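Local coordinates for protein KLLA0F20702p (Kluyveromyces lactis, PDB 5Y5A) that is Est1, a telomerase protein that binds Cdc13 and is thought in this way to recruit telomerase to telomeres, at residues 17-22 with 35-40; 366-371 with 395-400; 215-220 with 246-251; 348-353 with 407-412. All coordinates share one frame; numbering follows the deposited sequence.

Contact 1 (17-22 with 35-40); sequences KQLQSV and KGAIQM
Leu19, Val22, Ala37 and Ile38 meet through aliphatic branches alone and bring no flat group to the contact. It exemplifies the helical hairpin, in which helix 7-21 and helix 33-53 run antiparallel near the N terminus of this chain, itself the N-terminal part of the longer Est1 protein. The backbones approach to 7.2 Å between the CA atoms of Leu19 and Ala37, a spacing consistent with the small alanine side chain. Leu19 leans across with CG anti to its carbonyl carbon (chi1 -74°), which carries both methyl branches over to the second helix. There it crosses Ile38 at about a right angle, although the methyl positions in this pair are doubtful because they are modelled too close together. Behind them, Val89 and Ile93 of helix 78-105 cover Leu19, and Ile93 also touches Ile38, joining the hairpin to the next long helix. Val22, where helix 7-21 gives way to loop, comes in from the more solvent-accessible side and also rests against Met34. The Ala37 methyl thus receives two neighbours: Leu19 CD2 lies 4.1 Å from Ala37 CB, and Val22 CG2 lies 4.4 Å from the same carbon.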
loop_
_atom_site.group_PDB
_atom_site.type_symbol
_atom_site.label_atom_id
_atom_site.label_comp_id
_atom_site.label_asym_id
_atom_site.label_seq_id
_atom_site.Cartn_x
_atom_site.Cartn_y
_atom_site.Cartn_z
ATOM N N LYS A 17 -3.929 31.804 11.597
ATOM C CA LYS A 17 -3.418 32.868 12.462
ATOM C C LYS A 17 -4.397 33.216 13.578
ATOM O O LYS A 17 -3.988 33.507 14.700
ATOM C CB LYS A 17 -3.091 34.117 11.638
ATOM C CG LYS A 17 -2.033 33.872 10.571
ATOM C CD LYS A 17 -1.515 35.158 9.940
ATOM C CE LYS A 17 -0.424 34.841 8.922
ATOM N NZ LYS A 17 0.204 36.056 8.337
ATOM N N GLN A 18 -5.689 33.177 13.266
ATOM C CA GLN A 18 -6.724 33.389 14.269
ATOM C C GLN A 18 -6.646 32.349 15.385
ATOM O O GLN A 18 -6.696 32.689 16.567
ATOM C CB GLN A 18 -8.112 33.357 13.623
ATOM C CG GLN A 18 -8.491 34.639 12.897
ATOM C CD GLN A 18 -9.917 34.623 12.376
ATOM O OE1 GLN A 18 -10.552 33.572 12.299
ATOM N NE2 GLN A 18 -10.428 35.797 12.017
ATOM N N LEU A 19 -6.511 31.083 15.002
ATOM C CA LEU A 19 -6.521 29.984 15.964
ATOM C C LEU A 19 -5.228 29.883 16.769
ATOM O O LEU A 19 -5.233 29.389 17.898
ATOM C CB LEU A 19 -6.794 28.662 15.244
ATOM C CG LEU A 19 -8.245 28.482 14.799
ATOM C CD1 LEU A 19 -8.417 27.212 13.989
ATOM C CD2 LEU A 19 -9.175 28.486 16.006
ATOM N N GLN A 20 -4.123 30.344 16.189
ATOM C CA GLN A 20 -2.841 30.345 16.888
ATOM C C GLN A 20 -2.902 31.252 18.106
ATOM O O GLN A 20 -2.375 30.923 19.170
ATOM C CB GLN A 20 -1.715 30.787 15.955
ATOM C CG GLN A 20 -1.399 29.782 14.858
ATOM C CD GLN A 20 -0.393 30.309 13.852
ATOM O OE1 GLN A 20 -0.114 31.509 13.805
ATOM N NE2 GLN A 20 0.159 29.410 13.040
ATOM N N SER A 21 -3.557 32.396 17.940
ATOM C CA SER A 21 -3.761 33.326 19.041
ATOM C C SER A 21 -4.648 32.686 20.107
ATOM O O SER A 21 -4.530 32.988 21.296
ATOM C CB SER A 21 -4.378 34.629 18.530
ATOM O OG SER A 21 -4.373 35.627 19.538
ATOM N N VAL A 22 -5.528 31.791 19.670
ATOM C CA VAL A 22 -6.406 31.061 20.576
ATOM C C VAL A 22 -5.765 29.752 21.033
ATOM O O VAL A 22 -5.001 29.721 21.998
ATOM C CB VAL A 22 -7.758 30.750 19.913
ATOM C CG1 VAL A 22 -8.715 30.163 20.928
ATOM C CG2 VAL A 22 -8.341 32.003 19.287
ATOM N N LYS A 35 -13.836 27.322 21.541
ATOM C CA LYS A 35 -14.798 26.563 20.760
ATOM C C LYS A 35 -15.534 27.494 19.801
ATOM O O LYS A 35 -15.839 27.119 18.668
ATOM C CB LYS A 35 -15.785 25.842 21.677
ATOM C CG LYS A 35 -16.556 24.723 21.003
ATOM C CD LYS A 35 -17.423 23.988 22.005
ATOM C CE LYS A 35 -18.133 22.806 21.368
ATOM N NZ LYS A 35 -18.915 22.037 22.378
ATOM N N GLY A 36 -15.805 28.711 20.265
ATOM C CA GLY A 36 -16.490 29.711 19.466
ATOM C C GLY A 36 -15.758 30.025 18.176
ATOM O O GLY A 36 -16.363 30.093 17.108
ATOM N N ALA A 37 -14.448 30.212 18.277
ATOM C CA ALA A 37 -13.625 30.489 17.108
ATOM C C ALA A 37 -13.701 29.348 16.101
ATOM O O ALA A 37 -13.821 29.572 14.898
ATOM C CB ALA A 37 -12.185 30.733 17.521
ATOM N N ILE A 38 -13.652 28.129 16.583
ATOM C CA ILE A 38 -13.711 26.995 15.697
ATOM C C ILE A 38 -15.043 26.925 15.012
ATOM O O ILE A 38 -15.126 26.589 13.851
ATOM C CB ILE A 38 -13.407 25.691 16.454
ATOM C CG1 ILE A 38 -12.047 25.799 17.119
ATOM C CG2 ILE A 38 -13.382 24.470 15.551
ATOM C CD1 ILE A 38 -10.923 26.054 16.146
ATOM N N GLN A 39 -16.090 27.217 15.753
ATOM C CA GLN A 39 -17.440 27.157 15.204
ATOM C C GLN A 39 -17.648 28.166 14.085
ATOM O O GLN A 39 -18.318 27.877 13.093
ATOM C CB GLN A 39 -18.473 27.393 16.301
ATOM C CG GLN A 39 -18.742 26.180 17.154
ATOM C CD GLN A 39 -19.635 26.504 18.325
ATOM O OE1 GLN A 39 -19.791 27.666 18.693
ATOM N NE2 GLN A 39 -20.234 25.479 18.917
ATOM N N MET A 40 -17.079 29.352 14.252
ATOM C CA MET A 40 -17.202 30.395 13.246
ATOM C C MET A 40 -16.473 29.998 11.966
ATOM O O MET A 40 -16.995 30.171 10.863
ATOM C CB MET A 40 -16.659 31.718 13.778
ATOM C CG MET A 40 -17.467 32.292 14.927
ATOM S SD MET A 40 -19.180 32.621 14.472
ATOM C CE MET A 40 -18.956 33.948 13.295
#

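Contact 2 (366-371 with 395-400); sequences ILLIGS and LEFIFK
Leu368 lies alongside Ile398, the two side chains sliding past each other in opposite directions. Its CG is 3.9 Å from Ile398 CG1, while its CD2 branch reaches inward to the other backbone, 4.1 Å from Ile398 CA. Ile398 answers in kind: its CD1 methyl sits 3.9 Å from Leu368 O. Each side chain therefore packs against the main chain of its partner's helix, a reciprocal fit that illustrates how a single pair can supply most of the contact between two short helical segments. The placement depends on Leu368 holding CG anti to its backbone N (chi1 -175°), which also sends CD1 to Phe397, 3.9 Å from ring atom CE2. That ring is met obliquely, and it lies near the His324 ring as well. Ile321 of helix 318-325 touches Leu368, and Phe394 and Phe401 enclose it further, so the leucine is buried among hydrocarbon. On the same helix, Ser371 OG hydrogen-bonds back to Leu367 O, satisfying a buried hydroxyl locally. The long helices 339-379 and 385-410 pair here through apolar side chains as a helical hairpin, consistent with the Est1 DNA/RNA-binding domain, an all-helical family related to TPR proteins.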
loop_
_atom_site.group_PDB
_atom_site.type_symbol
_atom_site.label_atom_id
_atom_site.label_comp_id
_atom_site.label_asym_id
_atom_site.label_seq_id
_atom_site.Cartn_x
_atom_site.Cartn_y
_atom_site.Cartn_z
ATOM N N ILE A 366 5.724 -7.842 -2.124
ATOM C CA ILE A 366 5.398 -6.528 -2.676
ATOM C C ILE A 366 6.283 -5.412 -2.114
ATOM O O ILE A 366 6.742 -4.541 -2.862
ATOM C CB ILE A 366 3.934 -6.180 -2.423
ATOM C CG1 ILE A 366 3.038 -7.271 -3.017
ATOM C CG2 ILE A 366 3.596 -4.823 -3.031
ATOM C CD1 ILE A 366 1.688 -7.339 -2.353
ATOM N N LEU A 367 6.522 -5.436 -0.803
ATOM C CA LEU A 367 7.459 -4.500 -0.182
ATOM C C LEU A 367 8.814 -4.535 -0.904
ATOM O O LEU A 367 9.369 -3.499 -1.264
ATOM C CB LEU A 367 7.645 -4.834 1.295
ATOM C CG LEU A 367 8.816 -4.183 2.033
ATOM C CD1 LEU A 367 8.598 -2.674 2.199
ATOM C CD2 LEU A 367 9.016 -4.841 3.389
ATOM N N LEU A 368 9.318 -5.746 -1.123
ATOM C CA LEU A 368 10.615 -5.967 -1.751
ATOM C C LEU A 368 10.662 -5.463 -3.193
ATOM O O LEU A 368 11.612 -4.780 -3.591
ATOM C CB LEU A 368 10.961 -7.459 -1.706
ATOM C CG LEU A 368 12.345 -7.847 -2.210
ATOM C CD1 LEU A 368 13.417 -7.160 -1.366
ATOM C CD2 LEU A 368 12.504 -9.367 -2.204
ATOM N N ILE A 369 9.640 -5.803 -3.976
ATOM C CA ILE A 369 9.533 -5.301 -5.351
ATOM C C ILE A 369 9.519 -3.774 -5.352
ATOM O O ILE A 369 10.277 -3.131 -6.080
ATOM C CB ILE A 369 8.265 -5.841 -6.055
ATOM C CG1 ILE A 369 8.515 -7.263 -6.551
ATOM C CG2 ILE A 369 7.862 -4.945 -7.244
ATOM C CD1 ILE A 369 7.257 -8.000 -6.974
ATOM N N GLY A 370 8.654 -3.202 -4.524
ATOM C CA GLY A 370 8.600 -1.763 -4.357
ATOM C C GLY A 370 9.930 -1.175 -3.920
ATOM O O GLY A 370 10.329 -0.120 -4.393
ATOM N N SER A 371 10.630 -1.872 -3.033
ATOM C CA SER A 371 11.899 -1.381 -2.514
ATOM C C SER A 371 12.997 -1.230 -3.561
ATOM O O SER A 371 13.941 -0.459 -3.359
ATOM C CB SER A 371 12.392 -2.293 -1.396
ATOM O OG SER A 371 11.639 -2.047 -0.218
ATOM N N LEU A 395 19.158 -6.466 -7.038
ATOM C CA LEU A 395 18.304 -7.199 -7.961
ATOM C C LEU A 395 18.558 -8.703 -7.822
ATOM O O LEU A 395 17.625 -9.508 -7.854
ATOM C CB LEU A 395 18.559 -6.717 -9.390
ATOM C CG LEU A 395 17.452 -6.771 -10.444
ATOM C CD1 LEU A 395 16.131 -6.262 -9.901
ATOM C CD2 LEU A 395 17.882 -5.945 -11.644
ATOM N N GLU A 396 19.824 -9.069 -7.634
ATOM C CA GLU A 396 20.196 -10.460 -7.405
ATOM C C GLU A 396 19.525 -11.001 -6.151
ATOM O O GLU A 396 18.975 -12.100 -6.174
ATOM C CB GLU A 396 21.714 -10.612 -7.282
ATOM C CG GLU A 396 22.460 -10.516 -8.599
ATOM C CD GLU A 396 23.963 -10.544 -8.418
ATOM O OE1 GLU A 396 24.418 -10.642 -7.258
ATOM O OE2 GLU A 396 24.688 -10.465 -9.435
ATOM N N PHE A 397 19.581 -10.231 -5.062
ATOM C CA PHE A 397 18.946 -10.633 -3.811
ATOM C C PHE A 397 17.448 -10.786 -4.011
ATOM O O PHE A 397 16.831 -11.714 -3.498
ATOM C CB PHE A 397 19.213 -9.620 -2.683
ATOM C CG PHE A 397 18.351 -9.845 -1.473
ATOM C CD1 PHE A 397 18.561 -10.951 -0.654
ATOM C CD2 PHE A 397 17.309 -8.979 -1.173
ATOM C CE1 PHE A 397 17.751 -11.186 0.460
ATOM C CE2 PHE A 397 16.495 -9.199 -0.069
ATOM C CZ PHE A 397 16.714 -10.308 0.755
ATOM N N ILE A 398 16.861 -9.853 -4.749
ATOM C CA ILE A 398 15.428 -9.900 -4.993
ATOM C C ILE A 398 15.057 -11.191 -5.723
ATOM O O ILE A 398 14.103 -11.879 -5.348
ATOM C CB ILE A 398 14.961 -8.662 -5.784
ATOM C CG1 ILE A 398 15.117 -7.421 -4.897
ATOM C CG2 ILE A 398 13.515 -8.808 -6.223
ATOM C CD1 ILE A 398 14.662 -6.149 -5.518
ATOM N N PHE A 399 15.832 -11.552 -6.742
ATOM C CA PHE A 399 15.500 -12.760 -7.492
ATOM C C PHE A 399 15.851 -14.022 -6.709
ATOM O O PHE A 399 15.250 -15.071 -6.914
ATOM C CB PHE A 399 16.172 -12.732 -8.865
ATOM C CG PHE A 399 15.362 -11.988 -9.886
ATOM C CD1 PHE A 399 15.412 -10.605 -9.953
ATOM C CD2 PHE A 399 14.484 -12.663 -10.715
ATOM C CE1 PHE A 399 14.642 -9.908 -10.876
ATOM C CE2 PHE A 399 13.703 -11.969 -11.636
ATOM C CZ PHE A 399 13.788 -10.594 -11.718
ATOM N N LYS A 400 16.794 -13.905 -5.783
ATOM C CA LYS A 400 17.055 -14.980 -4.842
ATOM C C LYS A 400 15.790 -15.248 -4.016
ATOM O O LYS A 400 15.403 -16.399 -3.803
ATOM C CB LYS A 400 18.232 -14.620 -3.933
ATOM C CG LYS A 400 18.606 -15.718 -2.963
ATOM C CD LYS A 400 19.823 -15.346 -2.137
ATOM C CE LYS A 400 20.193 -16.489 -1.202
ATOM N NZ LYS A 400 21.441 -16.218 -0.436
#

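Contact 3 (215-220 with 246-251); sequences ADFQKP and THTKNF
Phe217 directs its CB toward the segment 246-251, and with CG anti to the carbonyl carbon (chi1 -71°) the ring is carried out to His247 and Thr248. Traced from there, the nearer ring atom CD2 passes the Thr248 methyl, 4.0 Å from CG2. One step farther, CE2 meets His247 at its root, 3.5 Å from CB. At the tip, CZ lies 3.6 Å from His247 CD2, and beyond it CE1 remains 3.8 Å from that same imidazole carbon. The two ring planes are nearly parallel, at 16°, yet the centroids are 5.1 Å apart, so the rings are slid past each other and barely overlap; the phenylalanine touches the histidine CB, CG and CD2 obliquely.

The contact joins the start of helix 218-230 to the C-terminal end of helix 235-247, consecutive helices of an all-helical fold. Phe217 occupies the N-cap position of the first, while the second stops just across from it in a Schellman motif, with Lys249 at positive phi. At this end Thr248 OG1 hydrogen-bonds back to Tyr245 O. The Tyr212 ring also meets Phe217, and Arg200 of helix 179-206 touches it and weakly hydrogen-bonds His247 NE2. Were Phe217 a serine, the His247 CB and the Thr248 methyl would probably lose their apolar cover and the imidazole would be set freer to turn. The chemistry implies a join made by carbon contacts between side chains at two helix ends, with no charge pair or hydrogen bond spanning the two segments.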
loop_
_atom_site.group_PDB
_atom_site.type_symbol
_atom_site.label_atom_id
_atom_site.label_comp_id
_atom_site.label_asym_id
_atom_site.label_seq_id
_atom_site.Cartn_x
_atom_site.Cartn_y
_atom_site.Cartn_z
ATOM N N ALA A 215 -5.497 -3.656 17.757
ATOM C CA ALA A 215 -6.816 -3.203 17.336
ATOM C C ALA A 215 -7.171 -1.814 17.854
ATOM O O ALA A 215 -8.307 -1.367 17.704
ATOM C CB ALA A 215 -7.877 -4.206 17.781
ATOM N N ASP A 216 -6.208 -1.132 18.463
ATOM C CA ASP A 216 -6.459 0.204 18.994
ATOM C C ASP A 216 -6.720 1.217 17.884
ATOM O O ASP A 216 -7.365 2.240 18.108
ATOM C CB ASP A 216 -5.284 0.671 19.853
ATOM C CG ASP A 216 -5.111 -0.165 21.107
ATOM O OD1 ASP A 216 -6.098 -0.799 21.543
ATOM O OD2 ASP A 216 -3.992 -0.183 21.660
ATOM N N PHE A 217 -6.210 0.932 16.691
ATOM C CA PHE A 217 -6.339 1.854 15.569
ATOM C C PHE A 217 -7.289 1.302 14.528
ATOM O O PHE A 217 -7.262 1.706 13.373
ATOM C CB PHE A 217 -4.963 2.148 14.967
ATOM C CG PHE A 217 -4.109 3.005 15.852
ATOM C CD1 PHE A 217 -4.216 4.384 15.810
ATOM C CD2 PHE A 217 -3.245 2.432 16.772
ATOM C CE1 PHE A 217 -3.445 5.177 16.642
ATOM C CE2 PHE A 217 -2.478 3.219 17.611
ATOM C CZ PHE A 217 -2.575 4.593 17.543
ATOM N N GLN A 218 -8.143 0.388 14.962
ATOM C CA GLN A 218 -9.102 -0.250 14.081
ATOM C C GLN A 218 -10.020 0.769 13.411
ATOM O O GLN A 218 -10.325 0.648 12.227
ATOM C CB GLN A 218 -9.935 -1.274 14.861
ATOM C CG GLN A 218 -10.649 -2.292 13.988
ATOM C CD GLN A 218 -11.505 -3.245 14.796
ATOM O OE1 GLN A 218 -12.160 -2.843 15.755
ATOM N NE2 GLN A 218 -11.495 -4.519 14.419
ATOM N N LYS A 219 -10.452 1.775 14.166
ATOM C CA LYS A 219 -11.417 2.738 13.644
ATOM C C LYS A 219 -10.809 3.680 12.589
ATOM O O LYS A 219 -11.401 3.871 11.525
ATOM C CB LYS A 219 -12.045 3.543 14.789
ATOM C CG LYS A 219 -13.264 4.349 14.375
ATOM C CD LYS A 219 -13.949 4.960 15.582
ATOM C CE LYS A 219 -15.243 5.658 15.197
ATOM N NZ LYS A 219 -15.924 6.246 16.390
ATOM N N PRO A 220 -9.634 4.273 12.867
ATOM C CA PRO A 220 -9.088 5.081 11.770
ATOM C C PRO A 220 -8.687 4.231 10.565
ATOM O O PRO A 220 -8.799 4.698 9.431
ATOM C CB PRO A 220 -7.867 5.761 12.400
ATOM C CG PRO A 220 -7.556 4.968 13.630
ATOM C CD PRO A 220 -8.868 4.447 14.112
ATOM N N THR A 246 3.178 2.340 12.999
ATOM C CA THR A 246 4.334 2.705 13.815
ATOM C C THR A 246 3.979 2.713 15.308
ATOM O O THR A 246 4.831 2.433 16.151
ATOM C CB THR A 246 4.920 4.088 13.443
ATOM O OG1 THR A 246 3.925 5.108 13.603
ATOM C CG2 THR A 246 5.422 4.090 12.014
ATOM N N HIS A 247 2.729 3.033 15.637
ATOM C CA HIS A 247 2.327 3.108 17.041
ATOM C C HIS A 247 2.240 1.718 17.661
ATOM O O HIS A 247 2.547 1.540 18.835
ATOM C CB HIS A 247 0.982 3.824 17.202
ATOM C CG HIS A 247 0.981 5.231 16.697
ATOM N ND1 HIS A 247 1.820 6.202 17.198
ATOM C CD2 HIS A 247 0.238 5.832 15.737
ATOM C CE1 HIS A 247 1.601 7.339 16.559
ATOM N NE2 HIS A 247 0.644 7.143 15.671
ATOM N N THR A 248 1.813 0.738 16.872
ATOM C CA THR A 248 1.680 -0.628 17.368
ATOM C C THR A 248 2.980 -1.385 17.182
ATOM O O THR A 248 3.049 -2.585 17.441
ATOM C CB THR A 248 0.546 -1.392 16.654
ATOM O OG1 THR A 248 0.836 -1.499 15.251
ATOM C CG2 THR A 248 -0.778 -0.671 16.848
ATOM N N LYS A 249 3.998 -0.662 16.722
ATOM C CA LYS A 249 5.308 -1.223 16.416
ATOM C C LYS A 249 5.231 -2.364 15.401
ATOM O O LYS A 249 5.993 -3.327 15.481
ATOM C CB LYS A 249 5.999 -1.701 17.698
ATOM C CG LYS A 249 6.454 -0.564 18.616
ATOM C CD LYS A 249 6.825 -1.105 19.983
ATOM C CE LYS A 249 7.647 -0.122 20.780
ATOM N NZ LYS A 249 8.014 -0.705 22.110
ATOM N N ASN A 250 4.308 -2.260 14.448
ATOM C CA ASN A 250 4.340 -3.144 13.287
ATOM C C ASN A 250 5.133 -2.463 12.181
ATOM O O ASN A 250 4.568 -1.936 11.217
ATOM C CB ASN A 250 2.932 -3.499 12.815
ATOM C CG ASN A 250 2.192 -4.369 13.811
ATOM O OD1 ASN A 250 1.334 -3.892 14.556
ATOM N ND2 ASN A 250 2.531 -5.651 13.835
ATOM N N PHE A 251 6.453 -2.472 12.337
ATOM C CA PHE A 251 7.312 -1.665 11.485
ATOM C C PHE A 251 7.435 -2.225 10.075
ATOM O O PHE A 251 7.696 -1.477 9.145
ATOM C CB PHE A 251 8.691 -1.506 12.129
ATOM C CG PHE A 251 8.660 -0.718 13.402
ATOM C CD1 PHE A 251 8.169 0.584 13.409
ATOM C CD2 PHE A 251 9.102 -1.274 14.594
ATOM C CE1 PHE A 251 8.122 1.319 14.577
ATOM C CE2 PHE A 251 9.063 -0.542 15.772
ATOM C CZ PHE A 251 8.569 0.759 15.762
#

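Contact 4 (348-353 with 407-412); sequences DKIEIR and DKVIMK
Ile350 and Val409 pack in the buried part of this contact, whereas Glu351 and Lys408 form a partly exposed pair whose looseness lies in charges that do not meet. In the buried part the two branched side chains cross at about a right angle, with Ile350 CG2 against Val409 CG2 at 3.8 Å; the same valine methyl lies 3.9 Å from Ile350 O. In the other, Glu351 runs extended, CG anti to the backbone N (chi1 177°), and its carboxylate comes over the aliphatic part of Lys408, OE2 lying 3.7 Å from CD. Glu351 OE2 and Lys408 NZ stay 4.4 Å apart, beyond a salt bridge, and Lys412 NZ is 5.0 Å from that oxygen. Exchanging Glu351 for an alanine would probably uncover the Lys408 methylenes and leave two nearby lysine charges without their common opposite. The CA atoms of Glu351 and Lys408 are 5.6 Å apart, Lys408 lying within the wider pi-type turn at 407-410. The contact belongs to the hairpin of helices 339-379 and 385-410, at the end far from its turn. Lys349 touches helix 306-315, where its NZ hydrogen-bonds Asn309, and Ile410 touches helix 447-462, so the pair lies between those two helices.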
loop_
_atom_site.group_PDB
_atom_site.type_symbol
_atom_site.label_atom_id
_atom_site.label_comp_id
_atom_site.label_asym_id
_atom_site.label_seq_id
_atom_site.Cartn_x
_atom_site.Cartn_y
_atom_site.Cartn_z
ATOM N N ASP A 348 14.470 -19.426 6.218
ATOM C CA ASP A 348 14.085 -20.663 6.912
ATOM C C ASP A 348 12.630 -20.624 7.378
ATOM O O ASP A 348 11.894 -21.597 7.205
ATOM C CB ASP A 348 15.006 -20.933 8.109
ATOM C CG ASP A 348 16.365 -21.491 7.694
ATOM O OD1 ASP A 348 16.635 -21.601 6.473
ATOM O OD2 ASP A 348 17.172 -21.811 8.589
ATOM N N LYS A 349 12.214 -19.506 7.971
ATOM C CA LYS A 349 10.827 -19.354 8.411
ATOM C C LYS A 349 9.881 -19.464 7.207
ATOM O O LYS A 349 8.839 -20.107 7.281
ATOM C CB LYS A 349 10.619 -18.017 9.131
ATOM C CG LYS A 349 11.305 -17.911 10.500
ATOM C CD LYS A 349 10.866 -19.036 11.421
ATOM C CE LYS A 349 11.460 -18.897 12.798
ATOM N NZ LYS A 349 11.093 -20.047 13.677
ATOM N N ILE A 350 10.266 -18.858 6.093
ATOM C CA ILE A 350 9.450 -18.916 4.879
ATOM C C ILE A 350 9.288 -20.371 4.401
ATOM O O ILE A 350 8.191 -20.794 4.048
ATOM C CB ILE A 350 10.050 -18.032 3.767
ATOM C CG1 ILE A 350 9.917 -16.551 4.142
ATOM C CG2 ILE A 350 9.374 -18.293 2.410
ATOM C CD1 ILE A 350 10.541 -15.595 3.131
ATOM N N GLU A 351 10.368 -21.143 4.442
ATOM C CA GLU A 351 10.339 -22.535 3.990
ATOM C C GLU A 351 9.544 -23.426 4.938
ATOM O O GLU A 351 8.768 -24.277 4.508
ATOM C CB GLU A 351 11.771 -23.060 3.839
ATOM C CG GLU A 351 11.898 -24.510 3.457
ATOM C CD GLU A 351 13.317 -24.861 3.045
ATOM O OE1 GLU A 351 14.208 -23.987 3.164
ATOM O OE2 GLU A 351 13.541 -25.997 2.589
ATOM N N ILE A 352 9.717 -23.210 6.237
ATOM C CA ILE A 352 9.153 -24.106 7.240
ATOM C C ILE A 352 7.763 -23.664 7.720
ATOM O O ILE A 352 6.938 -24.495 8.114
ATOM C CB ILE A 352 10.117 -24.220 8.456
ATOM C CG1 ILE A 352 11.478 -24.756 7.999
ATOM C CG2 ILE A 352 9.541 -25.092 9.560
ATOM C CD1 ILE A 352 12.478 -24.950 9.123
ATOM N N ARG A 353 7.497 -22.362 7.677
ATOM C CA ARG A 353 6.315 -21.819 8.350
ATOM C C ARG A 353 5.409 -21.001 7.434
ATOM O O ARG A 353 4.707 -20.107 7.902
ATOM C CB ARG A 353 6.740 -20.937 9.536
ATOM C CG ARG A 353 7.721 -21.580 10.525
ATOM C CD ARG A 353 7.077 -22.662 11.363
ATOM N NE ARG A 353 8.052 -23.296 12.249
ATOM C CZ ARG A 353 7.745 -24.186 13.186
ATOM N NH1 ARG A 353 6.487 -24.555 13.374
ATOM N NH2 ARG A 353 8.700 -24.709 13.936
ATOM N N ASP A 407 10.585 -22.097 -5.392
ATOM C CA ASP A 407 11.067 -23.446 -5.117
ATOM C C ASP A 407 10.473 -24.029 -3.837
ATOM O O ASP A 407 10.069 -25.182 -3.825
ATOM C CB ASP A 407 12.599 -23.476 -5.026
ATOM C CG ASP A 407 13.278 -23.108 -6.345
ATOM O OD1 ASP A 407 12.577 -22.954 -7.368
ATOM O OD2 ASP A 407 14.517 -22.969 -6.361
ATOM N N LYS A 408 10.408 -23.254 -2.755
ATOM C CA LYS A 408 10.035 -23.863 -1.475
ATOM C C LYS A 408 8.573 -23.648 -1.105
ATOM O O LYS A 408 8.072 -24.296 -0.185
ATOM C CB LYS A 408 10.929 -23.343 -0.339
ATOM C CG LYS A 408 12.427 -23.385 -0.620
ATOM C CD LYS A 408 12.933 -24.796 -0.831
ATOM C CE LYS A 408 14.422 -24.785 -1.126
ATOM N NZ LYS A 408 14.904 -26.121 -1.554
ATOM N N VAL A 409 7.876 -22.755 -1.803
ATOM C CA VAL A 409 6.501 -22.469 -1.394
ATOM C C VAL A 409 5.480 -22.727 -2.504
ATOM O O VAL A 409 4.652 -23.626 -2.381
ATOM C CB VAL A 409 6.342 -21.008 -0.886
ATOM C CG1 VAL A 409 4.939 -20.789 -0.363
ATOM C CG2 VAL A 409 7.358 -20.707 0.209
ATOM N N ILE A 410 5.539 -21.948 -3.577
ATOM C CA ILE A 410 4.549 -22.053 -4.643
ATOM C C ILE A 410 4.571 -23.446 -5.279
ATOM O O ILE A 410 3.516 -24.003 -5.580
ATOM C CB ILE A 410 4.766 -20.973 -5.730
ATOM C CG1 ILE A 410 4.800 -19.573 -5.098
ATOM C CG2 ILE A 410 3.669 -21.043 -6.773
ATOM C CD1 ILE A 410 5.107 -18.434 -6.091
ATOM N N MET A 411 5.760 -24.026 -5.447
ATOM C CA MET A 411 5.871 -25.375 -6.008
ATOM C C MET A 411 5.185 -26.415 -5.130
ATOM O O MET A 411 4.731 -27.450 -5.628
ATOM C CB MET A 411 7.340 -25.769 -6.217
ATOM C CG MET A 411 7.982 -25.182 -7.468
ATOM S SD MET A 411 7.293 -25.837 -8.992
ATOM C CE MET A 411 8.077 -27.447 -9.043
ATOM N N LYS A 412 5.107 -26.145 -3.830
ATOM C CA LYS A 412 4.444 -27.072 -2.911
ATOM C C LYS A 412 2.955 -26.760 -2.766
ATOM O O LYS A 412 2.238 -27.483 -2.082
ATOM C CB LYS A 412 5.105 -27.052 -1.525
ATOM C CG LYS A 412 6.611 -27.294 -1.524
ATOM C CD LYS A 412 7.115 -27.680 -0.128
ATOM C CE LYS A 412 8.642 -27.649 -0.059
ATOM N NZ LYS A 412 9.163 -28.092 1.269
#

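From the N terminus, contact 1 closes a short, partly unmodelled loop and pairs helix 7-21 with helix 33-53, against helix 78-105. Contact 3 follows in series, joining the start of helix 218-230 to the end of helix 235-247, against helix 179-206; its nearest atoms lie about 17 Å from those of contact 1. Contacts 4 and 2 share helices 339-379 and 385-410. Residues 348-353 and 407-412 bracket the whole hairpin, and 366-371 with 395-400 lie within it, nearer the turn, the two centres being 17 Å apart. Contacts 1 and 4, with centres 58 Å apart, stand on opposite sides of the chain's centre.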